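Local structure of aminoacyl-tRNA synthetase (Cryptosporidium parvum, 5F9Z) at residues L202-V207 against M285-N290; K209-E214 against I479-I484; F250-G255 against K265-Q270; I307-K312 against W349-W354. The protein is a prolyl-tRNA synthetase that ligates proline to its tRNA at the expense of ATP, and is held here with halofuginone and a non-hydrolysable ATP analogue. All coordinates share one frame; numbering follows the deposited sequence.

Contacts 1 and 3 are buried, and both lie in the class II catalytic core, although their centres are about 40 Å apart; contacts 2 and 4 are only partly buried. The first segment of contact 2 follows closely on that of contact 1, the two contacts crossing along the chain, and contact 2 joins the core to the C-terminal region. Contact 4 lies within the anticodon-binding domain. Contacts 2 and 3 reach the same system of strands, and strand 265-276 of contact 3 runs on to helix 278-287 of contact 1. Contacts 1 and 3 each turn on one side chain donating to a backbone carbonyl, contact 2 on main-chain bonds between strands, and contact 4 on apolar packing.

Contact 1: L202-V207 against M285-N290; sequences LLATPV and MTHGDN
H287, at the last turn of helix 278-287, reaches across to the carbonyl that follows helix 181-202: its NE2 donates to L203 O at 3.0 Å, with an N-H...O angle of 154°. The bond lies both in the imidazole plane and in the carbonyl plane, so the ring meets the oxygen edge-on. T205 OG1 donates to L203 O at 3.0 Å from above the carbonyl plane. This follows from chi1 of -56°, which swings OG1 back beside the T205 nitrogen and turns CG2 out toward T286, where it stops 3.6 Å from T286 OG1. That hydroxyl is already engaged by V282 O of its own helix. A204, with positive phi where the chain leaves the helix, lays its CB 3.6 Å from H287 NE2. L408 of helix 393-417 touches H287 as well, and P206 and T286 both rest on A412 of that helix. All of this is buried. The other end is looser: beyond G288 the chain runs away from 202-207, and the partly exposed D289 and N290 turn to other partners, D289 through a salt bridge to R380. The geometry is consistent with a proton on NE2, and two side-chain donors together satisfy a buried carbonyl at the point where helix 181-202 gives way to the loop leading to strand 208-211.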
loop_
_atom_site.group_PDB
_atom_site.type_symbol
_atom_site.label_atom_id
_atom_site.label_comp_id
_atom_site.label_asym_id
_atom_site.label_seq_id
_atom_site.Cartn_x
_atom_site.Cartn_y
_atom_site.Cartn_z
ATOM N N LEU A 202 5.420 -2.703 8.176
ATOM C CA LEU A 202 4.065 -3.059 8.579
ATOM C C LEU A 202 3.424 -4.061 7.622
ATOM O O LEU A 202 2.875 -5.077 8.059
ATOM C CB LEU A 202 3.202 -1.798 8.685
ATOM C CG LEU A 202 1.808 -1.955 9.293
ATOM C CD1 LEU A 202 1.901 -2.247 10.784
ATOM C CD2 LEU A 202 0.960 -0.717 9.034
ATOM N N LEU A 203 3.489 -3.795 6.319
ATOM C CA LEU A 203 2.850 -4.640 5.320
ATOM C C LEU A 203 3.784 -5.697 4.742
ATOM O O LEU A 203 3.343 -6.498 3.910
ATOM C CB LEU A 203 2.289 -3.778 4.185
ATOM C CG LEU A 203 1.331 -2.660 4.600
ATOM C CD1 LEU A 203 0.880 -1.868 3.385
ATOM C CD2 LEU A 203 0.135 -3.222 5.350
ATOM N N ALA A 204 5.055 -5.714 5.155
ATOM C CA ALA A 204 6.040 -6.682 4.665
ATOM C C ALA A 204 6.150 -6.652 3.142
ATOM O O ALA A 204 6.476 -7.659 2.507
ATOM C CB ALA A 204 5.719 -8.097 5.156
ATOM N N THR A 205 5.885 -5.491 2.545
ATOM C CA THR A 205 5.877 -5.341 1.098
ATOM C C THR A 205 7.088 -4.533 0.662
ATOM O O THR A 205 7.240 -3.379 1.091
ATOM C CB THR A 205 4.590 -4.660 0.636
ATOM O OG1 THR A 205 3.459 -5.400 1.117
ATOM C CG2 THR A 205 4.538 -4.596 -0.883
ATOM N N PRO A 206 7.965 -5.081 -0.178
ATOM C CA PRO A 206 9.153 -4.327 -0.590
ATOM C C PRO A 206 8.801 -3.237 -1.590
ATOM O O PRO A 206 7.978 -3.431 -2.488
ATOM C CB PRO A 206 10.047 -5.398 -1.224
ATOM C CG PRO A 206 9.085 -6.412 -1.745
ATOM C CD PRO A 206 7.925 -6.426 -0.777
ATOM N N VAL A 207 9.433 -2.075 -1.418
ATOM C CA VAL A 207 9.265 -0.942 -2.318
ATOM C C VAL A 207 10.634 -0.338 -2.597
ATOM O O VAL A 207 11.593 -0.541 -1.848
ATOM C CB VAL A 207 8.309 0.134 -1.752
ATOM C CG1 VAL A 207 6.893 -0.415 -1.631
ATOM C CG2 VAL A 207 8.810 0.638 -0.408
ATOM N N MET A 285 -1.665 -8.875 -3.053
ATOM C CA MET A 285 -1.067 -9.508 -4.224
ATOM C C MET A 285 0.332 -10.028 -3.933
ATOM O O MET A 285 0.768 -11.013 -4.543
ATOM C CB MET A 285 -1.029 -8.516 -5.388
ATOM C CG MET A 285 -2.393 -8.013 -5.826
ATOM S SD MET A 285 -2.276 -6.757 -7.113
ATOM C CE MET A 285 -4.001 -6.550 -7.541
ATOM N N THR A 286 1.047 -9.390 -3.006
ATOM C CA THR A 286 2.423 -9.783 -2.726
ATOM C C THR A 286 2.486 -11.126 -2.006
ATOM O O THR A 286 3.270 -12.005 -2.379
ATOM C CB THR A 286 3.117 -8.700 -1.898
ATOM O OG1 THR A 286 3.130 -7.467 -2.629
ATOM C CG2 THR A 286 4.541 -9.106 -1.580
ATOM N N HIS A 287 1.659 -11.308 -0.977
ATOM C CA HIS A 287 1.793 -12.450 -0.081
ATOM C C HIS A 287 0.790 -13.566 -0.339
ATOM O O HIS A 287 1.074 -14.719 -0.000
ATOM C CB HIS A 287 1.656 -11.994 1.376
ATOM C CG HIS A 287 2.607 -10.904 1.760
ATOM N ND1 HIS A 287 3.975 -11.054 1.700
ATOM C CD2 HIS A 287 2.386 -9.648 2.216
ATOM C CE1 HIS A 287 4.556 -9.937 2.097
ATOM N NE2 HIS A 287 3.614 -9.068 2.417
ATOM N N GLY A 288 -0.368 -13.260 -0.921
ATOM C CA GLY A 288 -1.396 -14.274 -1.079
ATOM C C GLY A 288 -0.938 -15.428 -1.950
ATOM O O GLY A 288 -0.121 -15.268 -2.859
ATOM N N ASP A 289 -1.475 -16.609 -1.661
ATOM C CA ASP A 289 -1.139 -17.814 -2.410
ATOM C C ASP A 289 -2.429 -18.447 -2.928
ATOM O O ASP A 289 -3.495 -17.820 -2.976
ATOM C CB ASP A 289 -0.306 -18.776 -1.548
ATOM C CG ASP A 289 -0.971 -19.115 -0.220
ATOM O OD1 ASP A 289 -2.215 -19.215 -0.165
ATOM O OD2 ASP A 289 -0.238 -19.293 0.776
ATOM N N ASN A 290 -2.343 -19.718 -3.324
ATOM C CA ASN A 290 -3.489 -20.436 -3.866
ATOM C C ASN A 290 -4.485 -20.870 -2.800
ATOM O O ASN A 290 -5.583 -21.316 -3.151
ATOM C CB ASN A 290 -3.018 -21.657 -4.658
ATOM C CG ASN A 290 -2.499 -21.293 -6.034
ATOM O OD1 ASN A 290 -2.289 -20.118 -6.339
ATOM N ND2 ASN A 290 -2.292 -22.299 -6.874
#

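Contact 2: K209-E214 against I479-I484; sequences KGTKSE and IPNDQI
G210 and P480 face each other as a non-hydrogen-bonded pair of an antiparallel beta bridge, and T211 and I479 as the hydrogen-bonded pair next to it; strand 208-211 of the class II core is thereby joined to strand 475-480 of the C-terminal region. T211 N donates to I479 O at 2.9 Å, and I479 N returns a nearly straight bond to T211 O. With no side chain at G210, the strands come within 3.9 Å between G210 CA and P480 CA. N481 lies alongside this close approach. N481 CB lies 3.8 Å from K209 O. N481 CG faces both K209 O and G210 CA, set there by chi1 of -62°, which holds the amide beside the backbone nitrogen. From CG the two branches part: N481 OD1 reaches G210 CA at 3.4 Å, while N481 ND2 lies 3.5 Å from K209 CB, so the amide spans two consecutive residues of the opposite strand. On the far flank, I479 CD1 extends toward the backbone of K212 and S213, and the I479 side chain also touches K503 and T505 of strand 503-508. K212 NZ reaches E228 in a salt bridge and L477 O of strand 475-480, with the K212 side chain about 7 Å from the bound nucleotide analogue. K209 O accepts twice: from N481 N at 2.9 Å and from a water that in turn accepts from D482 N.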
loop_
_atom_site.group_PDB
_atom_site.type_symbol
_atom_site.label_atom_id
_atom_site.label_comp_id
_atom_site.label_asym_id
_atom_site.label_seq_id
_atom_site.Cartn_x
_atom_site.Cartn_y
_atom_site.Cartn_z
ATOM N N LYS A 209 12.575 3.157 -3.091
ATOM C CA LYS A 209 12.564 4.602 -2.921
ATOM C C LYS A 209 13.330 5.267 -4.055
ATOM O O LYS A 209 14.406 4.809 -4.452
ATOM C CB LYS A 209 13.173 4.992 -1.574
ATOM C CG LYS A 209 12.330 4.581 -0.379
ATOM C CD LYS A 209 12.903 5.092 0.932
ATOM C CE LYS A 209 14.156 4.333 1.327
ATOM N NZ LYS A 209 14.510 4.571 2.753
ATOM N N GLY A 210 12.767 6.348 -4.583
ATOM C CA GLY A 210 13.414 7.038 -5.682
ATOM C C GLY A 210 12.713 8.339 -5.997
ATOM O O GLY A 210 11.778 8.755 -5.310
ATOM N N THR A 211 13.187 8.979 -7.062
ATOM C CA THR A 211 12.657 10.251 -7.528
ATOM C C THR A 211 12.024 10.070 -8.901
ATOM O O THR A 211 12.594 9.409 -9.775
ATOM C CB THR A 211 13.759 11.313 -7.599
ATOM O OG1 THR A 211 14.394 11.434 -6.320
ATOM C CG2 THR A 211 13.181 12.663 -8.002
ATOM N N LYS A 212 10.841 10.649 -9.082
ATOM C CA LYS A 212 10.195 10.628 -10.384
ATOM C C LYS A 212 10.981 11.471 -11.380
ATOM O O LYS A 212 11.623 12.462 -11.021
ATOM C CB LYS A 212 8.762 11.151 -10.286
ATOM C CG LYS A 212 7.807 10.240 -9.538
ATOM C CD LYS A 212 7.594 8.935 -10.281
ATOM C CE LYS A 212 6.551 8.077 -9.589
ATOM N NZ LYS A 212 6.380 6.760 -10.255
ATOM N N SER A 213 10.928 11.064 -12.645
ATOM C CA SER A 213 11.523 11.862 -13.702
ATOM C C SER A 213 10.726 13.153 -13.895
ATOM O O SER A 213 9.634 13.332 -13.348
ATOM C CB SER A 213 11.579 11.068 -15.006
ATOM O OG SER A 213 10.281 10.680 -15.422
ATOM N N GLU A 214 11.293 14.066 -14.686
ATOM C CA GLU A 214 10.608 15.326 -14.953
ATOM C C GLU A 214 9.306 15.095 -15.709
ATOM O O GLU A 214 8.317 15.805 -15.491
ATOM C CB GLU A 214 11.526 16.267 -15.735
ATOM C CG GLU A 214 12.801 16.646 -15.000
ATOM C CD GLU A 214 12.538 17.489 -13.766
ATOM O OE1 GLU A 214 11.480 18.149 -13.704
ATOM O OE2 GLU A 214 13.392 17.488 -12.854
ATOM N N ILE A 479 13.778 7.120 -10.282
ATOM C CA ILE A 479 15.237 7.130 -10.238
ATOM C C ILE A 479 15.642 6.705 -8.831
ATOM O O ILE A 479 15.564 7.518 -7.899
ATOM C CB ILE A 479 15.803 8.511 -10.597
ATOM C CG1 ILE A 479 15.112 9.063 -11.845
ATOM C CG2 ILE A 479 17.304 8.428 -10.818
ATOM C CD1 ILE A 479 15.441 10.510 -12.134
ATOM N N PRO A 480 16.077 5.460 -8.633
ATOM C CA PRO A 480 16.243 4.943 -7.268
ATOM C C PRO A 480 17.266 5.738 -6.468
ATOM O O PRO A 480 18.307 6.147 -6.984
ATOM C CB PRO A 480 16.711 3.499 -7.491
ATOM C CG PRO A 480 16.299 3.167 -8.890
ATOM C CD PRO A 480 16.410 4.451 -9.651
ATOM N N ASN A 481 16.946 5.959 -5.190
ATOM C CA ASN A 481 17.898 6.606 -4.293
ATOM C C ASN A 481 19.154 5.766 -4.119
ATOM O O ASN A 481 20.255 6.313 -3.983
ATOM C CB ASN A 481 17.251 6.867 -2.932
ATOM C CG ASN A 481 16.056 7.797 -3.017
ATOM O OD1 ASN A 481 15.907 8.549 -3.979
ATOM N ND2 ASN A 481 15.199 7.754 -2.004
ATOM N N ASP A 482 19.014 4.443 -4.129
ATOM C CA ASP A 482 20.135 3.524 -3.951
ATOM C C ASP A 482 20.597 3.076 -5.333
ATOM O O ASP A 482 19.969 2.222 -5.965
ATOM C CB ASP A 482 19.732 2.342 -3.077
ATOM C CG ASP A 482 20.925 1.567 -2.557
ATOM O OD1 ASP A 482 21.481 1.969 -1.513
ATOM O OD2 ASP A 482 21.304 0.558 -3.188
ATOM N N GLN A 483 21.698 3.659 -5.803
ATOM C CA GLN A 483 22.268 3.329 -7.108
ATOM C C GLN A 483 23.237 2.168 -6.925
ATOM O O GLN A 483 24.401 2.363 -6.569
ATOM C CB GLN A 483 22.954 4.546 -7.718
ATOM C CG GLN A 483 21.995 5.629 -8.180
ATOM C CD GLN A 483 21.224 5.227 -9.421
ATOM O OE1 GLN A 483 21.757 4.556 -10.305
ATOM N NE2 GLN A 483 19.960 5.630 -9.491
ATOM N N ILE A 484 22.751 0.949 -7.173
ATOM C CA ILE A 484 23.586 -0.233 -6.985
ATOM C C ILE A 484 24.663 -0.317 -8.064
ATOM O O ILE A 484 25.743 -0.874 -7.830
ATOM C CB ILE A 484 22.702 -1.498 -6.950
ATOM C CG1 ILE A 484 23.548 -2.758 -6.753
ATOM C CG2 ILE A 484 21.854 -1.599 -8.208
ATOM C CD1 ILE A 484 24.325 -2.778 -5.455
HETATM O O HOH W 1 16.515 2.936 -3.773
#

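Contact 3: F250-G255 against K265-Q270; sequences FSKMFG and KEYAHQ
S251 OG donates to A268 O at 2.7 Å, in the carbonyl plane and on a lone pair, tying the start of helix 249-254 to strand 265-276. The hydroxyl takes the position between its own backbone N and carbonyl carbon, chi1 60°, which points it at the strand and brings S251 OG to 3.3 Å from Y267 CB. At the next residue, K252 crosses the tyrosine at about a right angle: its CG rests over one face of the Y267 ring, 3.7 Å from the centroid, as a CH-pi contact, and its extended chain runs on past the ring. At the other end, the extended Q270 side chain brings OE1 against F250 CB at 3.4 Å and close to S251 N, although the angle is too poor for a hydrogen bond there. Around this first shell, Q248 NE2 holds Y267 O, and backbone bonds from A268 to V256 and from Q270 to G247 fix the strand. F250 turns its ring from the strand to meet Y129 edge-to-face, about 6 Å from the bound halofuginone. On the strand itself, H269 NE2 donates to E266 OE1 at 2.6 Å, away from the helix. Helix and strand are thus held by one directed hydroxyl bond inside and a lysine methylene on an aromatic face outside, while Q270 OE1 may be favoured by the nearby helix start.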
loop_
_atom_site.group_PDB
_atom_site.type_symbol
_atom_site.label_atom_id
_atom_site.label_comp_id
_atom_site.label_asym_id
_atom_site.label_seq_id
_atom_site.Cartn_x
_atom_site.Cartn_y
_atom_site.Cartn_z
ATOM N N PHE A 250 2.749 26.361 -5.586
ATOM C CA PHE A 250 1.400 26.568 -5.072
ATOM C C PHE A 250 1.296 27.823 -4.214
ATOM O O PHE A 250 0.239 28.464 -4.193
ATOM C CB PHE A 250 0.943 25.348 -4.271
ATOM C CG PHE A 250 0.381 24.246 -5.118
ATOM C CD1 PHE A 250 -0.880 24.364 -5.679
ATOM C CD2 PHE A 250 1.108 23.090 -5.351
ATOM C CE1 PHE A 250 -1.405 23.352 -6.462
ATOM C CE2 PHE A 250 0.587 22.073 -6.131
ATOM C CZ PHE A 250 -0.670 22.205 -6.687
ATOM N N SER A 251 2.367 28.189 -3.506
ATOM C CA SER A 251 2.325 29.401 -2.695
ATOM C C SER A 251 2.296 30.655 -3.560
ATOM O O SER A 251 1.686 31.658 -3.173
ATOM C CB SER A 251 3.514 29.434 -1.737
ATOM O OG SER A 251 4.741 29.414 -2.443
ATOM N N LYS A 252 2.944 30.621 -4.727
ATOM C CA LYS A 252 2.876 31.756 -5.642
ATOM C C LYS A 252 1.473 31.930 -6.208
ATOM O O LYS A 252 0.982 33.058 -6.329
ATOM C CB LYS A 252 3.884 31.582 -6.779
ATOM C CG LYS A 252 5.325 31.887 -6.410
ATOM C CD LYS A 252 6.271 31.455 -7.523
ATOM C CE LYS A 252 7.709 31.832 -7.213
ATOM N NZ LYS A 252 8.652 31.296 -8.233
ATOM N N MET A 253 0.810 30.826 -6.554
ATOM C CA MET A 253 -0.482 30.906 -7.224
ATOM C C MET A 253 -1.646 31.068 -6.251
ATOM O O MET A 253 -2.737 31.465 -6.676
ATOM C CB MET A 253 -0.681 29.672 -8.113
ATOM C CG MET A 253 -1.697 28.651 -7.633
ATOM S SD MET A 253 -1.564 27.130 -8.598
ATOM C CE MET A 253 -3.233 26.489 -8.499
ATOM N N PHE A 254 -1.438 30.795 -4.963
ATOM C CA PHE A 254 -2.455 31.022 -3.945
ATOM C C PHE A 254 -2.107 32.157 -2.994
ATOM O O PHE A 254 -2.920 32.489 -2.125
ATOM C CB PHE A 254 -2.705 29.740 -3.142
ATOM C CG PHE A 254 -3.579 28.746 -3.848
ATOM C CD1 PHE A 254 -4.952 28.922 -3.895
ATOM C CD2 PHE A 254 -3.029 27.638 -4.468
ATOM C CE1 PHE A 254 -5.761 28.012 -4.548
ATOM C CE2 PHE A 254 -3.833 26.722 -5.118
ATOM C CZ PHE A 254 -5.200 26.909 -5.159
ATOM N N GLY A 255 -0.931 32.763 -3.131
ATOM C CA GLY A 255 -0.560 33.860 -2.258
ATOM C C GLY A 255 -0.176 33.449 -0.855
ATOM O O GLY A 255 -0.379 34.222 0.087
ATOM N N LYS A 265 8.991 39.802 2.146
ATOM C CA LYS A 265 7.945 38.841 1.827
ATOM C C LYS A 265 8.513 37.716 0.971
ATOM O O LYS A 265 9.184 37.966 -0.035
ATOM C CB LYS A 265 6.787 39.530 1.102
ATOM N N GLU A 266 8.244 36.477 1.376
ATOM C CA GLU A 266 8.737 35.300 0.677
ATOM C C GLU A 266 7.621 34.271 0.589
ATOM O O GLU A 266 6.844 34.108 1.533
ATOM C CB GLU A 266 9.956 34.696 1.388
ATOM C CG GLU A 266 10.597 33.528 0.657
ATOM C CD GLU A 266 11.707 32.876 1.460
ATOM O OE1 GLU A 266 11.945 31.664 1.273
ATOM O OE2 GLU A 266 12.338 33.574 2.282
ATOM N N TYR A 267 7.543 33.583 -0.547
ATOM C CA TYR A 267 6.532 32.554 -0.735
ATOM C C TYR A 267 6.907 31.291 0.028
ATOM O O TYR A 267 8.086 30.937 0.136
ATOM C CB TYR A 267 6.353 32.240 -2.221
ATOM C CG TYR A 267 5.687 33.353 -2.999
ATOM C CD1 TYR A 267 4.333 33.617 -2.844
ATOM C CD2 TYR A 267 6.410 34.136 -3.890
ATOM C CE1 TYR A 267 3.716 34.631 -3.552
ATOM C CE2 TYR A 267 5.802 35.151 -4.605
ATOM C CZ TYR A 267 4.455 35.394 -4.431
ATOM O OH TYR A 267 3.842 36.404 -5.138
ATOM N N ALA A 268 5.894 30.612 0.560
ATOM C CA ALA A 268 6.126 29.442 1.393
ATOM C C ALA A 268 6.632 28.268 0.564
ATOM O O ALA A 268 6.284 28.105 -0.609
ATOM C CB ALA A 268 4.845 29.048 2.128
ATOM N N HIS A 269 7.466 27.442 1.192
ATOM C CA HIS A 269 7.995 26.228 0.581
ATOM C C HIS A 269 7.159 25.055 1.079
ATOM O O HIS A 269 7.274 24.650 2.240
ATOM C CB HIS A 269 9.472 26.049 0.925
ATOM C CG HIS A 269 10.310 27.255 0.624
ATOM N ND1 HIS A 269 11.085 27.359 -0.511
ATOM C CD2 HIS A 269 10.486 28.410 1.308
ATOM C CE1 HIS A 269 11.707 28.525 -0.510
ATOM N NE2 HIS A 269 11.360 29.183 0.582
ATOM N N GLN A 270 6.320 24.512 0.202
ATOM C CA GLN A 270 5.301 23.549 0.587
ATOM C C GLN A 270 5.681 22.135 0.169
ATOM O O GLN A 270 6.479 21.919 -0.747
ATOM C CB GLN A 270 3.946 23.916 -0.026
ATOM C CG GLN A 270 3.400 25.258 0.419
ATOM C CD GLN A 270 2.118 25.624 -0.301
ATOM O OE1 GLN A 270 2.137 26.363 -1.285
ATOM N NE2 GLN A 270 0.997 25.106 0.186
#

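Contact 4: I307-K312 against W349-W354; sequences IPIIFK and WKYNHW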
loop_
_atom_site.group_PDB
_atom_site.type_symbol
_atom_site.label_atom_id
_atom_site.label_comp_id
_atom_site.label_asym_id
_atom_site.label_seq_id
_atom_site.Cartn_x
_atom_site.Cartn_y
_atom_site.Cartn_z
ATOM N N ILE A 307 -8.669 -23.499 17.339
ATOM C CA ILE A 307 -9.674 -24.417 16.812
ATOM C C ILE A 307 -9.647 -25.707 17.623
ATOM O O ILE A 307 -8.800 -26.578 17.376
ATOM C CB ILE A 307 -9.441 -24.695 15.318
ATOM C CG1 ILE A 307 -9.401 -23.380 14.536
ATOM C CG2 ILE A 307 -10.525 -25.609 14.773
ATOM C CD1 ILE A 307 -9.116 -23.555 13.061
ATOM N N PRO A 308 -10.538 -25.870 18.600
ATOM C CA PRO A 308 -10.595 -27.140 19.332
ATOM C C PRO A 308 -11.151 -28.249 18.453
ATOM O O PRO A 308 -12.096 -28.047 17.687
ATOM C CB PRO A 308 -11.528 -26.831 20.507
ATOM C CG PRO A 308 -12.381 -25.706 20.018
ATOM C CD PRO A 308 -11.499 -24.884 19.122
ATOM N N ILE A 309 -10.545 -29.430 18.565
ATOM C CA ILE A 309 -10.976 -30.586 17.788
ATOM C C ILE A 309 -12.314 -31.070 18.325
ATOM O O ILE A 309 -12.370 -31.848 19.284
ATOM C CB ILE A 309 -9.926 -31.711 17.822
ATOM C CG1 ILE A 309 -8.559 -31.171 17.404
ATOM C CG2 ILE A 309 -10.346 -32.856 16.913
ATOM C CD1 ILE A 309 -8.563 -30.504 16.054
ATOM N N ILE A 310 -13.404 -30.605 17.712
ATOM C CA ILE A 310 -14.752 -30.961 18.135
ATOM C C ILE A 310 -15.636 -31.019 16.897
ATOM O O ILE A 310 -15.318 -30.444 15.853
ATOM C CB ILE A 310 -15.317 -29.955 19.168
ATOM C CG1 ILE A 310 -16.382 -30.619 20.043
ATOM C CG2 ILE A 310 -15.882 -28.725 18.469
ATOM C CD1 ILE A 310 -15.841 -31.718 20.932
ATOM N N PHE A 311 -16.753 -31.731 17.016
ATOM C CA PHE A 311 -17.694 -31.846 15.912
ATOM C C PHE A 311 -19.078 -32.141 16.465
ATOM O O PHE A 311 -19.240 -33.059 17.276
ATOM C CB PHE A 311 -17.263 -32.940 14.928
ATOM C CG PHE A 311 -18.012 -32.911 13.627
ATOM C CD1 PHE A 311 -18.094 -31.743 12.890
ATOM C CD2 PHE A 311 -18.621 -34.053 13.134
ATOM C CE1 PHE A 311 -18.778 -31.708 11.690
ATOM C CE2 PHE A 311 -19.306 -34.026 11.934
ATOM C CZ PHE A 311 -19.383 -32.852 11.212
ATOM N N LYS A 312 -20.060 -31.345 16.037
ATOM C CA LYS A 312 -21.466 -31.531 16.379
ATOM C C LYS A 312 -21.738 -31.337 17.868
ATOM O O LYS A 312 -22.610 -30.546 18.239
ATOM C CB LYS A 312 -21.945 -32.910 15.919
ATOM C CG LYS A 312 -21.940 -33.085 14.410
ATOM C CD LYS A 312 -22.712 -31.964 13.732
ATOM C CE LYS A 312 -22.649 -32.076 12.219
ATOM N NZ LYS A 312 -23.292 -30.912 11.551
ATOM N N TRP A 349 -13.157 -27.810 7.887
ATOM C CA TRP A 349 -13.848 -26.624 7.390
ATOM C C TRP A 349 -13.267 -25.358 8.001
ATOM O O TRP A 349 -13.038 -24.367 7.298
ATOM C CB TRP A 349 -15.345 -26.724 7.687
ATOM C CG TRP A 349 -16.166 -25.604 7.099
ATOM C CD1 TRP A 349 -16.897 -25.646 5.948
ATOM C CD2 TRP A 349 -16.339 -24.284 7.635
ATOM N NE1 TRP A 349 -17.514 -24.437 5.734
ATOM C CE2 TRP A 349 -17.187 -23.584 6.754
ATOM C CE3 TRP A 349 -15.861 -23.626 8.774
ATOM C CZ2 TRP A 349 -17.566 -22.260 6.975
ATOM C CZ3 TRP A 349 -16.236 -22.313 8.990
ATOM C CH2 TRP A 349 -17.080 -21.645 8.096
ATOM N N LYS A 350 -13.029 -25.369 9.316
ATOM C CA LYS A 350 -12.468 -24.195 9.975
ATOM C C LYS A 350 -11.040 -23.935 9.517
ATOM O O LYS A 350 -10.623 -22.776 9.399
ATOM C CB LYS A 350 -12.510 -24.368 11.490
ATOM C CG LYS A 350 -13.881 -24.677 12.050
ATOM C CD LYS A 350 -13.822 -24.752 13.562
ATOM C CE LYS A 350 -15.083 -25.359 14.131
ATOM N NZ LYS A 350 -15.021 -25.480 15.614
ATOM N N TYR A 351 -10.273 -24.999 9.265
ATOM C CA TYR A 351 -8.898 -24.829 8.804
ATOM C C TYR A 351 -8.856 -24.020 7.516
ATOM O O TYR A 351 -8.166 -23.000 7.431
ATOM C CB TYR A 351 -8.233 -26.192 8.606
ATOM C CG TYR A 351 -8.067 -27.005 9.871
ATOM C CD1 TYR A 351 -8.245 -26.430 11.122
ATOM C CD2 TYR A 351 -7.724 -28.349 9.811
ATOM C CE1 TYR A 351 -8.094 -27.170 12.276
ATOM C CE2 TYR A 351 -7.569 -29.097 10.961
ATOM C CZ TYR A 351 -7.756 -28.503 12.189
ATOM O OH TYR A 351 -7.601 -29.244 13.335
ATOM N N ASN A 352 -9.610 -24.455 6.504
ATOM C CA ASN A 352 -9.649 -23.723 5.243
ATOM C C ASN A 352 -10.275 -22.346 5.418
ATOM O O ASN A 352 -9.843 -21.379 4.778
ATOM C CB ASN A 352 -10.413 -24.531 4.195
ATOM C CG ASN A 352 -10.718 -23.722 2.949
ATOM O OD1 ASN A 352 -9.857 -23.534 2.091
ATOM N ND2 ASN A 352 -11.951 -23.239 2.845
ATOM N N HIS A 353 -11.289 -22.234 6.280
ATOM C CA HIS A 353 -11.983 -20.961 6.453
ATOM C C HIS A 353 -11.030 -19.872 6.931
ATOM O O HIS A 353 -10.998 -18.769 6.372
ATOM C CB HIS A 353 -13.145 -21.124 7.435
ATOM C CG HIS A 353 -13.863 -19.845 7.736
ATOM N ND1 HIS A 353 -14.848 -19.334 6.919
ATOM C CD2 HIS A 353 -13.731 -18.969 8.761
ATOM C CE1 HIS A 353 -15.297 -18.202 7.430
ATOM N NE2 HIS A 353 -14.635 -17.957 8.547
ATOM N N TRP A 354 -10.241 -20.164 7.964
ATOM C CA TRP A 354 -9.292 -19.186 8.477
ATOM C C TRP A 354 -7.998 -19.139 7.676
ATOM O O TRP A 354 -7.226 -18.187 7.838
ATOM C CB TRP A 354 -8.994 -19.473 9.951
ATOM C CG TRP A 354 -10.223 -19.428 10.812
ATOM C CD1 TRP A 354 -10.899 -20.493 11.333
ATOM C CD2 TRP A 354 -10.933 -18.257 11.236
ATOM N NE1 TRP A 354 -11.979 -20.058 12.061
ATOM C CE2 TRP A 354 -12.023 -18.689 12.017
ATOM C CE3 TRP A 354 -10.750 -16.885 11.033
ATOM C CZ2 TRP A 354 -12.928 -17.800 12.596
ATOM C CZ3 TRP A 354 -11.649 -16.003 11.609
ATOM C CH2 TRP A 354 -12.724 -16.465 12.380
#
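I307 carries most of this contact, filling the angle between K350, Y351 and W354 on helix 347-356. CG1 lies beside its backbone N and CG2 anti to it (chi1 -55°), which sends I307 CG2 to 3.6 Å from K350 CD, the two side chains sliding past each other in opposite senses, and I307 CD1 to the edge of the tyrosine, in the ring plane, 3.6 Å from Y351 CD1; I307 CD1 also approaches W354 CD1 at 3.9 Å. P308 points away from this helix and packs instead on Q319 and C323 of helix 317-332, so consecutive residues of one strand serve opposite faces of the sheet. I309 then brings its CD1 to the rim of the same tyrosine, 3.1 Å from Y351 OH, crossing the side chain at about a right angle; the ring also makes a cation-pi contact with R362. Past the strand, I310 offers only a distant flank, with CG2 4.4 Å from K350 NZ. The extended lysine passes its methylenes along I307 to deliver that ammonium to D340 O, and W354 NE1 bonds to D340 OD2, so both polar ends are tied to the loop after strand 337-339 while their carbon parts cover the isoleucine. No hydrogen bond joins the two segments themselves. A mixed sheet, its parallel strands 337-339, 304-308 and 361-365 extended by antiparallel 374-379 and 385-389, with helices 317-332 and 347-356 on its two faces, forms the alpha/beta fold of class IIa anticodon-binding domains.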